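Local coordinates for protein alpha-fucosidase GH29 (Fusarium graminearum, PDB 4PSR) that hydrolyses alpha-L-fucosides as a GH29 glycoside hydrolase, probably releasing alpha-1,6-linked fucose from the reducing-end N-acetylglucosamine of glycoprotein glycans, at residues W311-G316 with S344-G349; I317-S322 with P352-K357. One frame throughout, in Å; residues are numbered along the deposited sequence.

Contact 1: residues W311-G316 with S344-G349; sequences WSYTVG and SPMANG. With FUL (beta-L-fucopyranose), chain M.
M346 lies alongside the Y313 ring, the two side chains pointing the same way, and this pair forms the close-packed part of the contact. The methylene CG of M346 is 3.6 Å from the centroid of the Y313 ring and only 1° off its normal, which defines a CH-pi contact over the middle of one face. Its sulfur continues over the same face toward the phenol end, with M346 SD 3.8 Å from Y313 CZ, a Met-aromatic contact. Y313 has CG anti to its own N (chi1 -179°), a torsion that sets the ring alongside M346, while its CB sits 3.3 Å from P345 O. The two loops follow strands 300-305 and 337-343, the seventh and eighth of the TIM barrel, so the contact joins the last two strand-to-helix connections. Nearer the sugar, S344 OG donates a 2.8 Å hydrogen bond to W311 O. The hydroxyl approaches from above the carbonyl plane, 60° out of it, and N342 ND2 shares the same oxygen. The indole of the same residue, W311, turns one face to beta-L-fucopyranose, whose methyl C6 is 3.6 Å from W311 CZ2. Between S312 and P345 the fit is looser: a water takes the N-H of Y313 at 2.8 Å from its N and donates to P345 O at 2.7 Å, bridging backbones that do not bond directly there. Beyond Y313, V315 and G316 bend away into an exposed part of the loop, and M346 opens a type I turn, closed by the bond from G349 N to M346 O.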
loop_
_atom_site.group_PDB
_atom_site.type_symbol
_atom_site.label_atom_id
_atom_site.label_comp_id
_atom_site.label_asym_id
_atom_site.label_seq_id
_atom_site.Cartn_x
_atom_site.Cartn_y
_atom_site.Cartn_z
ATOM N N TRP A 311 -14.528 -4.879 -0.882
ATOM C CA TRP A 311 -13.540 -5.012 0.217
ATOM C C TRP A 311 -14.105 -5.854 1.375
ATOM O O TRP A 311 -13.352 -6.423 2.170
ATOM C CB TRP A 311 -13.046 -3.640 0.741
ATOM C CG TRP A 311 -12.393 -2.819 -0.320
ATOM C CD1 TRP A 311 -13.027 -2.047 -1.242
ATOM C CD2 TRP A 311 -10.984 -2.683 -0.582
ATOM N NE1 TRP A 311 -12.120 -1.449 -2.061
ATOM C CE2 TRP A 311 -10.854 -1.821 -1.681
ATOM C CE3 TRP A 311 -9.821 -3.200 0.012
ATOM C CZ2 TRP A 311 -9.616 -1.467 -2.210
ATOM C CZ3 TRP A 311 -8.589 -2.838 -0.504
ATOM C CH2 TRP A 311 -8.496 -1.993 -1.613
ATOM N N SER A 312 -15.425 -5.939 1.474
ATOM C CA SER A 312 -16.092 -6.655 2.564
ATOM C C SER A 312 -16.862 -7.859 1.991
ATOM O O SER A 312 -17.278 -7.862 0.847
ATOM C CB SER A 312 -17.013 -5.670 3.268
ATOM O OG SER A 312 -17.799 -6.270 4.278
ATOM N N TYR A 313 -16.998 -8.921 2.783
ATOM C CA TYR A 313 -17.632 -10.142 2.329
ATOM C C TYR A 313 -19.051 -9.910 1.854
ATOM O O TYR A 313 -19.839 -9.290 2.538
ATOM C CB TYR A 313 -17.639 -11.198 3.462
ATOM C CG TYR A 313 -18.272 -12.482 3.004
ATOM C CD1 TYR A 313 -17.512 -13.433 2.330
ATOM C CD2 TYR A 313 -19.621 -12.749 3.210
ATOM C CE1 TYR A 313 -18.082 -14.597 1.847
ATOM C CE2 TYR A 313 -20.184 -13.925 2.726
ATOM C CZ TYR A 313 -19.381 -14.827 2.053
ATOM O OH TYR A 313 -19.911 -16.007 1.561
ATOM N N THR A 314 -19.367 -10.486 0.696
ATOM C CA THR A 314 -20.740 -10.501 0.200
ATOM C C THR A 314 -21.067 -11.910 -0.280
ATOM O O THR A 314 -20.194 -12.660 -0.730
ATOM C CB THR A 314 -20.919 -9.484 -0.960
ATOM O OG1 THR A 314 -20.048 -9.815 -2.052
ATOM C CG2 THR A 314 -20.616 -8.063 -0.503
ATOM N N VAL A 315 -22.343 -12.285 -0.209
ATOM C CA VAL A 315 -22.740 -13.583 -0.731
ATOM C C VAL A 315 -22.477 -13.632 -2.231
ATOM O O VAL A 315 -22.881 -12.720 -2.945
ATOM C CB VAL A 315 -24.213 -13.861 -0.438
ATOM C CG1 VAL A 315 -24.644 -15.163 -1.097
ATOM C CG2 VAL A 315 -24.429 -13.949 1.060
ATOM N N GLY A 316 -21.767 -14.661 -2.675
ATOM C CA GLY A 316 -21.406 -14.795 -4.078
ATOM C C GLY A 316 -20.074 -14.148 -4.468
ATOM O O GLY A 316 -19.705 -14.143 -5.634
ATOM N N SER A 344 -11.398 -10.506 3.845
ATOM C CA SER A 344 -12.834 -10.227 3.979
ATOM C C SER A 344 -13.581 -11.313 4.750
ATOM O O SER A 344 -14.229 -12.171 4.135
ATOM C CB SER A 344 -13.461 -10.092 2.593
ATOM O OG SER A 344 -12.767 -9.152 1.779
ATOM N N PRO A 345 -13.505 -11.270 6.085
ATOM C CA PRO A 345 -14.275 -12.241 6.878
ATOM C C PRO A 345 -15.784 -12.050 6.693
ATOM O O PRO A 345 -16.267 -10.928 6.482
ATOM C CB PRO A 345 -13.859 -11.926 8.323
ATOM C CG PRO A 345 -12.572 -11.121 8.210
ATOM C CD PRO A 345 -12.709 -10.358 6.915
ATOM N N MET A 346 -16.531 -13.134 6.814
ATOM C CA MET A 346 -17.987 -13.073 6.823
ATOM C C MET A 346 -18.501 -12.349 8.049
ATOM O O MET A 346 -17.762 -12.117 9.009
ATOM C CB MET A 346 -18.569 -14.486 6.774
ATOM C CG MET A 346 -18.053 -15.265 5.605
ATOM S SD MET A 346 -19.004 -16.789 5.235
ATOM C CE MET A 346 -18.934 -17.648 6.775
ATOM N N ALA A 347 -19.762 -11.925 8.011
ATOM C CA ALA A 347 -20.325 -11.174 9.115
ATOM C C ALA A 347 -20.187 -11.879 10.467
ATOM O O ALA A 347 -20.014 -11.236 11.497
ATOM C CB ALA A 347 -21.801 -10.816 8.849
ATOM N N ASN A 348 -20.250 -13.204 10.430
ATOM C CA ASN A 348 -20.127 -14.021 11.649
ATOM C C ASN A 348 -18.691 -14.184 12.149
ATOM O O ASN A 348 -18.471 -14.789 13.190
ATOM C CB ASN A 348 -20.795 -15.392 11.461
ATOM C CG ASN A 348 -20.078 -16.280 10.465
ATOM O OD1 ASN A 348 -19.056 -15.907 9.879
ATOM N ND2 ASN A 348 -20.589 -17.502 10.294
ATOM N N GLY A 349 -17.700 -13.683 11.407
ATOM C CA GLY A 349 -16.310 -13.731 11.823
ATOM C C GLY A 349 -15.498 -14.830 11.198
ATOM O O GLY A 349 -14.308 -14.933 11.476
HETATM C C1 FUL M . -11.891 3.581 -0.365
HETATM C C2 FUL M . -13.127 3.310 0.467
HETATM O O2 FUL M . -14.238 4.133 0.079
HETATM C C3 FUL M . -13.450 1.852 0.267
HETATM O O3 FUL M . -14.642 1.549 0.957
HETATM C C4 FUL M . -12.284 1.055 0.793
HETATM O O4 FUL M . -12.163 1.265 2.197
HETATM C C5 FUL M . -11.014 1.481 0.066
HETATM C C6 FUL M . -9.775 0.786 0.587
HETATM O O5 FUL M . -10.782 2.884 0.152
HETATM O O1 FUL M . -11.593 4.951 -0.284
HETATM O O HOH W 1 -15.419 -8.744 5.133
#

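Contact 2: residues I317-S322 with P352-K357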
loop_
_atom_site.group_PDB
_atom_site.type_symbol
_atom_site.label_atom_id
_atom_site.label_comp_id
_atom_site.label_asym_id
_atom_site.label_seq_id
_atom_site.Cartn_x
_atom_site.Cartn_y
_atom_site.Cartn_z
ATOM N N ILE A 317 -19.350 -13.626 -3.488
ATOM C CA ILE A 317 -18.053 -12.988 -3.719
ATOM C C ILE A 317 -17.099 -13.878 -4.520
ATOM O O ILE A 317 -17.034 -15.103 -4.299
ATOM C CB ILE A 317 -17.449 -12.592 -2.344
ATOM C CG1 ILE A 317 -16.142 -11.823 -2.497
ATOM C CG2 ILE A 317 -17.221 -13.807 -1.491
ATOM C CD1 ILE A 317 -15.592 -11.346 -1.129
ATOM N N LYS A 318 -16.365 -13.262 -5.443
ATOM C CA LYS A 318 -15.347 -13.962 -6.214
ATOM C C LYS A 318 -13.975 -13.469 -5.793
ATOM O O LYS A 318 -13.836 -12.356 -5.283
ATOM C CB LYS A 318 -15.536 -13.753 -7.714
ATOM C CG LYS A 318 -16.816 -14.378 -8.263
ATOM C CD LYS A 318 -16.778 -14.520 -9.784
ATOM C CE LYS A 318 -17.515 -13.392 -10.484
ATOM N NZ LYS A 318 -18.988 -13.480 -10.280
ATOM N N TYR A 319 -12.958 -14.278 -6.021
ATOM C CA TYR A 319 -11.606 -13.967 -5.558
ATOM C C TYR A 319 -10.589 -14.027 -6.683
ATOM O O TYR A 319 -10.753 -14.764 -7.669
ATOM C CB TYR A 319 -11.194 -14.990 -4.505
ATOM C CG TYR A 319 -12.124 -15.053 -3.306
ATOM C CD1 TYR A 319 -12.178 -14.014 -2.414
ATOM C CD2 TYR A 319 -12.904 -16.154 -3.055
ATOM C CE1 TYR A 319 -12.995 -14.042 -1.318
ATOM C CE2 TYR A 319 -13.732 -16.198 -1.947
ATOM C CZ TYR A 319 -13.761 -15.135 -1.077
ATOM O OH TYR A 319 -14.547 -15.123 0.052
ATOM N N TYR A 320 -9.511 -13.278 -6.498
ATOM C CA TYR A 320 -8.358 -13.416 -7.378
ATOM C C TYR A 320 -7.441 -14.539 -6.935
ATOM O O TYR A 320 -7.605 -15.121 -5.864
ATOM C CB TYR A 320 -7.614 -12.105 -7.462
ATOM C CG TYR A 320 -8.403 -11.050 -8.202
ATOM C CD1 TYR A 320 -8.952 -11.310 -9.454
ATOM C CD2 TYR A 320 -8.629 -9.818 -7.636
ATOM C CE1 TYR A 320 -9.689 -10.345 -10.147
ATOM C CE2 TYR A 320 -9.358 -8.827 -8.322
ATOM C CZ TYR A 320 -9.892 -9.110 -9.573
ATOM O OH TYR A 320 -10.631 -8.161 -10.283
ATOM N N SER A 321 -6.486 -14.882 -7.795
ATOM C CA SER A 321 -5.609 -16.002 -7.557
ATOM C C SER A 321 -4.389 -15.642 -6.695
ATOM O O SER A 321 -3.990 -14.475 -6.586
ATOM C CB SER A 321 -5.076 -16.536 -8.892
ATOM O OG SER A 321 -4.233 -15.587 -9.532
ATOM N N SER A 322 -3.827 -16.674 -6.072
ATOM C CA SER A 322 -2.554 -16.575 -5.351
ATOM C C SER A 322 -1.480 -15.950 -6.239
ATOM O O SER A 322 -0.744 -15.080 -5.810
ATOM C CB SER A 322 -2.137 -17.972 -4.877
ATOM O OG SER A 322 -3.143 -18.512 -4.043
ATOM N N PRO A 352 -13.347 -17.181 4.961
ATOM C CA PRO A 352 -13.597 -18.263 3.994
ATOM C C PRO A 352 -12.360 -19.026 3.538
ATOM O O PRO A 352 -11.270 -18.444 3.417
ATOM C CB PRO A 352 -14.228 -17.517 2.818
ATOM C CG PRO A 352 -14.970 -16.363 3.461
ATOM C CD PRO A 352 -14.035 -15.933 4.567
ATOM N N GLU A 353 -12.510 -20.335 3.307
ATOM C CA GLU A 353 -11.368 -21.168 2.955
ATOM C C GLU A 353 -10.622 -20.704 1.696
ATOM O O GLU A 353 -9.417 -20.844 1.620
ATOM C CB GLU A 353 -11.760 -22.659 2.841
ATOM C CG GLU A 353 -12.063 -23.352 4.204
ATOM C CD GLU A 353 -10.861 -23.443 5.183
ATOM O OE1 GLU A 353 -9.689 -23.598 4.745
ATOM O OE2 GLU A 353 -11.109 -23.380 6.415
ATOM N N GLU A 354 -11.309 -20.125 0.728
ATOM C CA GLU A 354 -10.615 -19.668 -0.477
ATOM C C GLU A 354 -9.593 -18.573 -0.131
ATOM O O GLU A 354 -8.522 -18.468 -0.725
ATOM C CB GLU A 354 -11.595 -19.144 -1.524
ATOM C CG GLU A 354 -12.653 -20.154 -1.979
ATOM C CD GLU A 354 -14.014 -19.950 -1.295
ATOM O OE1 GLU A 354 -14.088 -19.796 -0.046
ATOM O OE2 GLU A 354 -15.027 -19.937 -2.025
ATOM N N GLN A 355 -9.950 -17.729 0.826
ATOM C CA GLN A 355 -9.044 -16.667 1.241
ATOM C C GLN A 355 -7.879 -17.226 2.040
ATOM O O GLN A 355 -6.732 -16.779 1.892
ATOM C CB GLN A 355 -9.812 -15.627 2.048
ATOM C CG GLN A 355 -10.831 -14.857 1.204
ATOM C CD GLN A 355 -11.500 -13.771 2.012
ATOM O OE1 GLN A 355 -10.819 -12.922 2.598
ATOM N NE2 GLN A 355 -12.826 -13.801 2.091
ATOM N N ILE A 356 -8.173 -18.179 2.918
ATOM C CA ILE A 356 -7.125 -18.881 3.661
ATOM C C ILE A 356 -6.096 -19.487 2.696
ATOM O O ILE A 356 -4.879 -19.363 2.891
ATOM C CB ILE A 356 -7.733 -19.950 4.604
ATOM C CG1 ILE A 356 -8.607 -19.268 5.660
ATOM C CG2 ILE A 356 -6.629 -20.774 5.263
ATOM C CD1 ILE A 356 -9.353 -20.223 6.581
ATOM N N LYS A 357 -6.579 -20.148 1.652
ATOM C CA LYS A 357 -5.663 -20.738 0.671
ATOM C C LYS A 357 -4.754 -19.693 -0.001
ATOM O O LYS A 357 -3.557 -19.917 -0.158
ATOM C CB LYS A 357 -6.452 -21.533 -0.365
ATOM C CG LYS A 357 -5.686 -21.939 -1.617
ATOM C CD LYS A 357 -4.571 -22.953 -1.365
ATOM C CE LYS A 357 -4.185 -23.667 -2.667
ATOM N NZ LYS A 357 -4.332 -22.782 -3.874
HETATM O O HOH W 2 -16.233 -17.233 0.058
HETATM O O HOH W 3 -5.498 -20.223 -4.502
#
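Residues 317-321 are an extended loop, and S322 begins helix 322-334; the segment passes the first turn and a half of helix 353-369, with CA atoms 7.7 Å apart at Y319 and E354 and 8.0 Å at S322 and K357. Such spacing leaves the meeting to side chains. In the TIM barrel this is where the loop after the seventh strand passes the start of the helix that follows the eighth strand, whose N-cap residue is P352. Y319 carries most of the contact. Its CG is anti to the carbonyl carbon (chi1 -58°), and the ring enters between E354 and Q355, crossing both side chains at about a right angle. On one flank E354 CB lies 3.6 Å from Y319 CD2, and on the other Q355 CG is 3.4 Å from Y319 CE1; both approaches are oblique to the ring. At the far end, Q355 NE2 donates to Y319 OH over 3.0 Å with an angle of 152° at the hydrogen, the hydroxyl standing 19° out of the amide plane. The amide oxygen of Q355 takes the N-H of S344, so both ends of this buried group are used and its flip is fixed. P352 CG packs against the same hydroxyl at 3.7 Å. A water in the plane of the ring, at its edge, lies 2.7 Å from Y319 OH and gives a weak bond to E354 OE1. K357 forms a salt bridge with D361; in one of the two conformers of S322 its OG also bonds to D361 and to a second water, which accepts from K357 NZ at 2.9 Å.

In the fold
Both contacts join the same two barrel connections, after strands 300-305 and 337-343, and the chain passes through them alternately. Contact 1 lies at the sugar-bearing end, with no fully exposed residue among those that touch; contact 2, centred about 12 Å away, mixes buried groups with the exposed E354 and K357 at the start of helix 353-369. Each turns on a tyrosine, but Y313 presents a ring face to sulfur and methylene, whereas Y319 is flanked by aliphatic carbons of E354 and Q355 and is tied by its hydroxyl. They share the amide of Q355, which bonds to both, and meet at P352, whose CG is 3.9 Å from both Y313 CE1 and M346 CG.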